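PDB 4V1T: LYND from Lyngbya aestuarii, which probably catalyses the ATP-dependent cyclodehydration of cysteine residues in precursor peptides to thiazolines, as related YcaO-family cyanobactin heterocyclases do. Local coordinates for residues 594-599 against 604-609; 576-581 against 629-634. One frame throughout, in Å; residues are numbered along the deposited sequence.

Both interactions are buried, belong to the YcaO cyclodehydratase region and have centres 12 Å apart, but they differ in chemistry. Interaction 1 joins neighbouring strands of an antiparallel hairpin; it buries 471 Å² and is held by backbone hydrogen bonds, with a polar turn and apolar side chains beside them. Interaction 2 links the helices 576-587 and 630-649, buries 137 Å² and has no hydrogen bond between its segments; one ring carries it. Along the chain, the hairpin lies inside the loop that interaction 2 closes. The two meet directly at F606, whose CD2 is 3.6 Å from I634 CG1. I634, which takes part in interaction 2, thus also packs against the F606 ring of interaction 1, whereas P576, V579 and Q580 of helix 576-587 are exposed.

Interaction 1. Residues 594-599 against 604-609; sequences VLDLTA and PAFAGV
F606 and V594 meet on one face of the hairpin, and the F606 side chain can be followed outward from the backbone. Its CB lies 3.5 Å from L595 O. CG sits beside the backbone N (chi1 -60°), placing the ring where V594 CG1 reaches CD1 at 3.8 Å and where L595 O lies at the edge, near the ring plane. Farther out, CE1 is 3.9 Å from D596 OD1, with carboxylate and ring planes 79° apart. On the other branch CD2 packs on A633 and CE2 approaches P630 O, while the ring also meets that of Y689. L595 and A607 form the hydrogen-bonded antiparallel pair: L595 N donates to A607 O (2.8 Å) and A607 N to L595 O (3.0 Å). On their face L597 CD2 packs against A607 CB. Past the strand end, L597 N donates to A605 O (2.7 Å), and T598 OG1 takes a weak bond from A605 N (3.3 Å) while donating to D596 OD1 (2.7 Å) from above the carboxylate plane, 35° out of it. Y689 OH also bonds D596 OD1, and R565 forms a salt bridge with OD2. The buried carboxylate has three polar partners, which would probably stabilise its negative charge.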
ATOM      1  N   VAL B 594     -19.319 -19.248  22.693  1.00 45.58           N
ATOM      2  CA  VAL B 594     -18.227 -18.830  23.565  1.00 42.06           C
ATOM      3  C   VAL B 594     -18.400 -19.387  24.973  1.00 52.42           C
ATOM      4  O   VAL B 594     -19.513 -19.404  25.502  1.00 42.07           O
ATOM      5  CB  VAL B 594     -18.133 -17.291  23.616  1.00 44.98           C
ATOM      6  CG1 VAL B 594     -17.060 -16.831  24.596  1.00 53.36           C
ATOM      7  CG2 VAL B 594     -17.850 -16.743  22.231  1.00 41.59           C
ATOM      8  N   LEU B 595     -17.290 -19.829  25.570  1.00 45.32           N
ATOM      9  CA  LEU B 595     -17.277 -20.316  26.956  1.00 46.94           C
ATOM     10  C   LEU B 595     -16.542 -19.358  27.893  1.00 39.40           C
ATOM     11  O   LEU B 595     -15.570 -18.727  27.502  1.00 39.57           O
ATOM     12  CB  LEU B 595     -16.607 -21.688  27.038  1.00 41.34           C
ATOM     13  CG  LEU B 595     -17.190 -22.819  26.201  1.00 46.69           C
ATOM     14  CD1 LEU B 595     -16.386 -24.072  26.459  1.00 50.12           C
ATOM     15  CD2 LEU B 595     -18.664 -23.050  26.496  1.00 52.84           C
ATOM     16  N   ASP B 596     -17.006 -19.271  29.132  1.00 53.99           N
ATOM     17  CA  ASP B 596     -16.348 -18.450  30.144  1.00 53.81           C
ATOM     18  C   ASP B 596     -15.237 -19.246  30.840  1.00 55.93           C
ATOM     19  O   ASP B 596     -15.491 -20.313  31.379  1.00 53.05           O
ATOM     20  CB  ASP B 596     -17.363 -17.964  31.179  1.00 60.99           C
ATOM     21  CG  ASP B 596     -16.705 -17.242  32.341  1.00 65.33           C
ATOM     22  OD1 ASP B 596     -16.469 -16.025  32.221  1.00 56.14           O
ATOM     23  OD2 ASP B 596     -16.413 -17.894  33.369  1.00 69.52           O
ATOM     24  N   LEU B 597     -14.022 -18.704  30.819  1.00 53.03           N
ATOM     25  CA  LEU B 597     -12.854 -19.317  31.453  1.00 47.70           C
ATOM     26  C   LEU B 597     -12.334 -18.475  32.626  1.00 46.73           C
ATOM     27  O   LEU B 597     -11.272 -18.759  33.197  1.00 53.44           O
ATOM     28  CB  LEU B 597     -11.745 -19.502  30.413  1.00 51.46           C
ATOM     29  CG  LEU B 597     -11.625 -20.850  29.709  1.00 59.24           C
ATOM     30  CD1 LEU B 597     -12.979 -21.472  29.391  1.00 63.94           C
ATOM     31  CD2 LEU B 597     -10.803 -20.689  28.438  1.00 61.26           C
ATOM     32  N   THR B 598     -13.087 -17.436  32.982  1.00 42.14           N
ATOM     33  CA  THR B 598     -12.688 -16.531  34.049  1.00 47.96           C
ATOM     34  C   THR B 598     -12.466 -17.293  35.357  1.00 58.57           C
ATOM     35  O   THR B 598     -13.390 -17.900  35.886  1.00 54.24           O
ATOM     36  CB  THR B 598     -13.750 -15.442  34.264  1.00 49.79           C
ATOM     37  OG1 THR B 598     -14.124 -14.890  32.994  1.00 47.71           O
ATOM     38  CG2 THR B 598     -13.207 -14.330  35.170  1.00 48.31           C
ATOM     39  N   ALA B 599     -11.235 -17.256  35.863  1.00 59.46           N
ATOM     40  CA  ALA B 599     -10.858 -18.023  37.044  1.00 60.53           C
ATOM     41  C   ALA B 599     -10.588 -17.102  38.240  1.00 56.40           C
ATOM     42  O   ALA B 599     -11.190 -16.042  38.347  1.00 62.37           O
ATOM     43  CB  ALA B 599      -9.647 -18.911  36.731  1.00 58.43           C
ATOM     44  N   PRO B 604     -11.667 -11.290  32.876  1.00 51.15           N
ATOM     45  CA  PRO B 604     -12.437 -12.114  31.947  1.00 50.50           C
ATOM     46  C   PRO B 604     -11.585 -12.809  30.889  1.00 48.97           C
ATOM     47  O   PRO B 604     -10.741 -12.195  30.243  1.00 51.29           O
ATOM     48  CB  PRO B 604     -13.415 -11.127  31.303  1.00 50.10           C
ATOM     49  CG  PRO B 604     -12.999  -9.774  31.727  1.00 58.98           C
ATOM     50  CD  PRO B 604     -12.129  -9.893  32.922  1.00 53.52           C
ATOM     51  N   ALA B 605     -11.823 -14.102  30.737  1.00 47.51           N
ATOM     52  CA  ALA B 605     -11.110 -14.923  29.786  1.00 41.15           C
ATOM     53  C   ALA B 605     -12.124 -15.841  29.141  1.00 56.28           C
ATOM     54  O   ALA B 605     -13.026 -16.354  29.813  1.00 48.31           O
ATOM     55  CB  ALA B 605     -10.023 -15.729  30.481  1.00 42.61           C
ATOM     56  N   PHE B 606     -11.982 -16.050  27.841  1.00 50.04           N
ATOM     57  CA  PHE B 606     -12.968 -16.815  27.103  1.00 44.32           C
ATOM     58  C   PHE B 606     -12.357 -17.788  26.110  1.00 39.05           C
ATOM     59  O   PHE B 606     -11.220 -17.622  25.674  1.00 46.15           O
ATOM     60  CB  PHE B 606     -13.901 -15.856  26.370  1.00 43.48           C
ATOM     61  CG  PHE B 606     -14.646 -14.932  27.282  1.00 50.07           C
ATOM     62  CD1 PHE B 606     -15.873 -15.303  27.810  1.00 50.33           C
ATOM     63  CD2 PHE B 606     -14.119 -13.696  27.615  1.00 46.76           C
ATOM     64  CE1 PHE B 606     -16.566 -14.451  28.652  1.00 52.69           C
ATOM     65  CE2 PHE B 606     -14.809 -12.839  28.454  1.00 51.88           C
ATOM     66  CZ  PHE B 606     -16.029 -13.217  28.978  1.00 51.62           C
ATOM     67  N   ALA B 607     -13.136 -18.807  25.766  1.00 43.53           N
ATOM     68  CA  ALA B 607     -12.805 -19.715  24.678  1.00 43.75           C
ATOM     69  C   ALA B 607     -13.902 -19.658  23.623  1.00 45.90           C
ATOM     70  O   ALA B 607     -15.066 -19.913  23.913  1.00 38.69           O
ATOM     71  CB  ALA B 607     -12.651 -21.127  25.193  1.00 47.71           C
ATOM     72  N   GLY B 608     -13.524 -19.305  22.402  1.00 40.29           N
ATOM     73  CA  GLY B 608     -14.411 -19.436  21.264  1.00 41.16           C
ATOM     74  C   GLY B 608     -14.316 -20.856  20.739  1.00 39.33           C
ATOM     75  O   GLY B 608     -13.232 -21.404  20.647  1.00 36.64           O
ATOM     76  N   VAL B 609     -15.451 -21.453  20.405  1.00 40.88           N
ATOM     77  CA  VAL B 609     -15.468 -22.825  19.923  1.00 42.97           C
ATOM     78  C   VAL B 609     -16.397 -22.912  18.720  1.00 43.96           C
ATOM     79  O   VAL B 609     -17.442 -22.270  18.683  1.00 44.97           O
ATOM     80  CB  VAL B 609     -15.922 -23.809  21.025  1.00 44.36           C
ATOM     81  CG1 VAL B 609     -15.917 -25.246  20.518  1.00 46.58           C
ATOM     82  CG2 VAL B 609     -15.024 -23.685  22.248  1.00 43.63           C
TER

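Interaction 2. Residues 576-581 against 629-634; sequences PYFVQL and DPTIAI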
ATOM      1  N   PRO B 576     -22.715  -5.435  18.242  1.00 83.65           N
ATOM      2  CA  PRO B 576     -23.434  -6.122  17.165  1.00 74.24           C
ATOM      3  C   PRO B 576     -22.578  -7.176  16.442  1.00 70.51           C
ATOM      4  O   PRO B 576     -23.123  -8.077  15.807  1.00 64.34           O
ATOM      5  CB  PRO B 576     -23.806  -4.977  16.223  1.00 74.73           C
ATOM      6  CG  PRO B 576     -22.709  -3.981  16.401  1.00 83.70           C
ATOM      7  CD  PRO B 576     -22.295  -4.076  17.844  1.00 85.18           C
ATOM      8  N   TYR B 577     -21.258  -7.064  16.565  1.00 54.20           N
ATOM      9  CA  TYR B 577     -20.330  -7.902  15.816  1.00 62.05           C
ATOM     10  C   TYR B 577     -20.403  -9.400  16.188  1.00 61.86           C
ATOM     11  O   TYR B 577     -20.289 -10.271  15.324  1.00 47.68           O
ATOM     12  CB  TYR B 577     -18.902  -7.406  16.033  1.00 59.12           C
ATOM     13  CG  TYR B 577     -17.851  -8.290  15.393  1.00 57.08           C
ATOM     14  CD1 TYR B 577     -17.474  -8.102  14.067  1.00 62.01           C
ATOM     15  CD2 TYR B 577     -17.233  -9.307  16.112  1.00 61.17           C
ATOM     16  CE1 TYR B 577     -16.515  -8.904  13.476  1.00 54.33           C
ATOM     17  CE2 TYR B 577     -16.273 -10.118  15.529  1.00 58.40           C
ATOM     18  CZ  TYR B 577     -15.915  -9.908  14.214  1.00 57.27           C
ATOM     19  OH  TYR B 577     -14.956 -10.695  13.627  1.00 49.17           O
ATOM     20  N   PHE B 578     -20.569  -9.695  17.471  1.00 50.59           N
ATOM     21  CA  PHE B 578     -20.648 -11.083  17.911  1.00 59.27           C
ATOM     22  C   PHE B 578     -21.823 -11.790  17.239  1.00 59.29           C
ATOM     23  O   PHE B 578     -21.685 -12.909  16.742  1.00 48.39           O
ATOM     24  CB  PHE B 578     -20.777 -11.162  19.433  1.00 59.09           C
ATOM     25  CG  PHE B 578     -19.641 -10.513  20.178  1.00 62.86           C
ATOM     26  CD1 PHE B 578     -18.367 -10.460  19.633  1.00 53.03           C
ATOM     27  CD2 PHE B 578     -19.849  -9.953  21.426  1.00 62.07           C
ATOM     28  CE1 PHE B 578     -17.327  -9.862  20.312  1.00 50.29           C
ATOM     29  CE2 PHE B 578     -18.808  -9.356  22.112  1.00 58.35           C
ATOM     30  CZ  PHE B 578     -17.546  -9.309  21.554  1.00 54.02           C
ATOM     31  N   VAL B 579     -22.968 -11.114  17.205  1.00 55.47           N
ATOM     32  CA  VAL B 579     -24.176 -11.682  16.639  1.00 53.58           C
ATOM     33  C   VAL B 579     -24.041 -11.881  15.127  1.00 65.37           C
ATOM     34  O   VAL B 579     -24.438 -12.912  14.587  1.00 71.56           O
ATOM     35  CB  VAL B 579     -25.386 -10.787  16.916  1.00 29.58           C
ATOM     36  CG1 VAL B 579     -26.632 -11.329  16.226  1.00 28.79           C
ATOM     37  CG2 VAL B 579     -25.639 -10.672  18.424  1.00 30.50           C
ATOM     38  N   GLN B 580     -23.475 -10.888  14.458  1.00 63.09           N
ATOM     39  CA  GLN B 580     -23.268 -10.946  13.023  1.00 66.68           C
ATOM     40  C   GLN B 580     -22.342 -12.081  12.632  1.00 58.10           C
ATOM     41  O   GLN B 580     -22.543 -12.733  11.614  1.00 56.45           O
ATOM     42  CB  GLN B 580     -22.681  -9.629  12.521  1.00 71.77           C
ATOM     43  CG  GLN B 580     -23.645  -8.459  12.558  1.00 69.49           C
ATOM     44  CD  GLN B 580     -22.958  -7.144  12.253  1.00 82.69           C
ATOM     45  OE1 GLN B 580     -23.031  -6.202  13.039  1.00 93.61           O
ATOM     46  NE2 GLN B 580     -22.284  -7.074  11.107  1.00 87.59           N
ATOM     47  N   LEU B 581     -21.316 -12.314  13.440  1.00 61.83           N
ATOM     48  CA  LEU B 581     -20.347 -13.362  13.138  1.00 53.77           C
ATOM     49  C   LEU B 581     -20.949 -14.745  13.316  1.00 51.90           C
ATOM     50  O   LEU B 581     -20.688 -15.637  12.508  1.00 56.12           O
ATOM     51  CB  LEU B 581     -19.108 -13.229  14.012  1.00 53.66           C
ATOM     52  CG  LEU B 581     -17.924 -14.112  13.611  1.00 52.05           C
ATOM     53  CD1 LEU B 581     -17.392 -13.752  12.229  1.00 54.71           C
ATOM     54  CD2 LEU B 581     -16.831 -13.993  14.640  1.00 42.98           C
ATOM     55  N   ASP B 629     -11.410  -5.822  29.794  1.00 52.10           N
ATOM     56  CA  ASP B 629     -12.698  -5.558  29.160  1.00 55.71           C
ATOM     57  C   ASP B 629     -13.209  -6.837  28.511  1.00 52.18           C
ATOM     58  O   ASP B 629     -12.612  -7.312  27.546  1.00 52.96           O
ATOM     59  CB  ASP B 629     -12.555  -4.458  28.107  1.00 58.93           C
ATOM     60  CG  ASP B 629     -13.891  -4.015  27.527  1.00 65.75           C
ATOM     61  OD1 ASP B 629     -14.896  -4.743  27.672  1.00 52.85           O
ATOM     62  OD2 ASP B 629     -13.935  -2.924  26.916  1.00 72.82           O
ATOM     63  N   PRO B 630     -14.314  -7.402  29.036  1.00 50.81           N
ATOM     64  CA  PRO B 630     -14.781  -8.698  28.542  1.00 56.65           C
ATOM     65  C   PRO B 630     -15.200  -8.642  27.083  1.00 54.54           C
ATOM     66  O   PRO B 630     -15.121  -9.658  26.390  1.00 46.56           O
ATOM     67  CB  PRO B 630     -15.984  -9.011  29.441  1.00 61.89           C
ATOM     68  CG  PRO B 630     -16.455  -7.685  29.914  1.00 60.44           C
ATOM     69  CD  PRO B 630     -15.227  -6.841  30.048  1.00 49.11           C
ATOM     70  N   THR B 631     -15.639  -7.467  26.630  1.00 47.67           N
ATOM     71  CA  THR B 631     -15.991  -7.271  25.240  1.00 47.88           C
ATOM     72  C   THR B 631     -14.780  -7.549  24.353  1.00 52.55           C
ATOM     73  O   THR B 631     -14.888  -8.248  23.343  1.00 45.75           O
ATOM     74  CB  THR B 631     -16.515  -5.839  24.985  1.00 49.45           C
ATOM     75  OG1 THR B 631     -17.721  -5.626  25.731  1.00 60.01           O
ATOM     76  CG2 THR B 631     -16.801  -5.617  23.530  1.00 47.92           C
ATOM     77  N   ILE B 632     -13.628  -7.013  24.747  1.00 52.56           N
ATOM     78  CA  ILE B 632     -12.400  -7.193  23.982  1.00 48.92           C
ATOM     79  C   ILE B 632     -11.911  -8.635  24.108  1.00 51.46           C
ATOM     80  O   ILE B 632     -11.384  -9.204  23.156  1.00 47.09           O
ATOM     81  CB  ILE B 632     -11.279  -6.236  24.447  1.00 49.13           C
ATOM     82  CG1 ILE B 632     -11.771  -4.773  24.492  1.00 54.99           C
ATOM     83  CG2 ILE B 632     -10.048  -6.368  23.550  1.00 46.66           C
ATOM     84  CD1 ILE B 632     -12.406  -4.262  23.214  1.00 63.24           C
ATOM     85  N   ALA B 633     -12.084  -9.217  25.288  1.00 50.32           N
ATOM     86  CA  ALA B 633     -11.643 -10.585  25.533  1.00 43.37           C
ATOM     87  C   ALA B 633     -12.371 -11.550  24.598  1.00 45.02           C
ATOM     88  O   ALA B 633     -11.752 -12.411  23.980  1.00 52.27           O
ATOM     89  CB  ALA B 633     -11.872 -10.969  26.988  1.00 48.18           C
ATOM     90  N   ILE B 634     -13.686 -11.396  24.495  1.00 46.80           N
ATOM     91  CA  ILE B 634     -14.479 -12.225  23.598  1.00 49.11           C
ATOM     92  C   ILE B 634     -14.061 -11.949  22.164  1.00 53.59           C
ATOM     93  O   ILE B 634     -13.990 -12.855  21.342  1.00 49.48           O
ATOM     94  CB  ILE B 634     -15.992 -11.956  23.763  1.00 52.01           C
ATOM     95  CG1 ILE B 634     -16.453 -12.337  25.180  1.00 51.24           C
ATOM     96  CG2 ILE B 634     -16.797 -12.743  22.733  1.00 54.43           C
ATOM     97  CD1 ILE B 634     -17.824 -11.804  25.544  1.00 48.31           C
TER
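The ring of F578 bridges the two helices, bringing its far end against I634 CG2 with one face and edge-on to T631 O, although the nearest CA atoms across the contact, those of F578 and I634, are 8.5 Å apart. The tight part is small and well defined. I634 CG2 lies over that face, 3.8 Å from the ring centroid and 17° off its normal, a CH-pi contact shifted toward the rim, where it comes 3.7 Å from CZ. I634 CB also lies 3.8 Å from F578 CZ. At the edge, in the ring plane, T631 O stands 3.4 Å from F578 CZ, consistent with a weakly polar C-H...O approach. I634 has CG1 beside its backbone N (chi1 -63°), which directs that branch to strand 605-612 and leaves CG2 for F578. Replacing this phenylalanine by an alanine removes the ring and would probably open a gap beside I634 CG2, leaving the two segments without their shared contact.

The contact is looser beyond the ring tip. T631 CG2 is 4.3 Å from F578 CZ and T631 is partly exposed, while P576, V579 and Q580 are exposed on their helix. D629 caps helix 630-649, its OD1 accepting from T631 N at 3.0 Å. Y577 and L581 carry the helix pairing further, onto L635, V638 and N642. Helix 630-649 thus packs with one side on the antiparallel sheet of strands 590-596, 605-612 and 621-626, and with another on helix 576-587, a helix-on-antiparallel-sheet arrangement in the YcaO region.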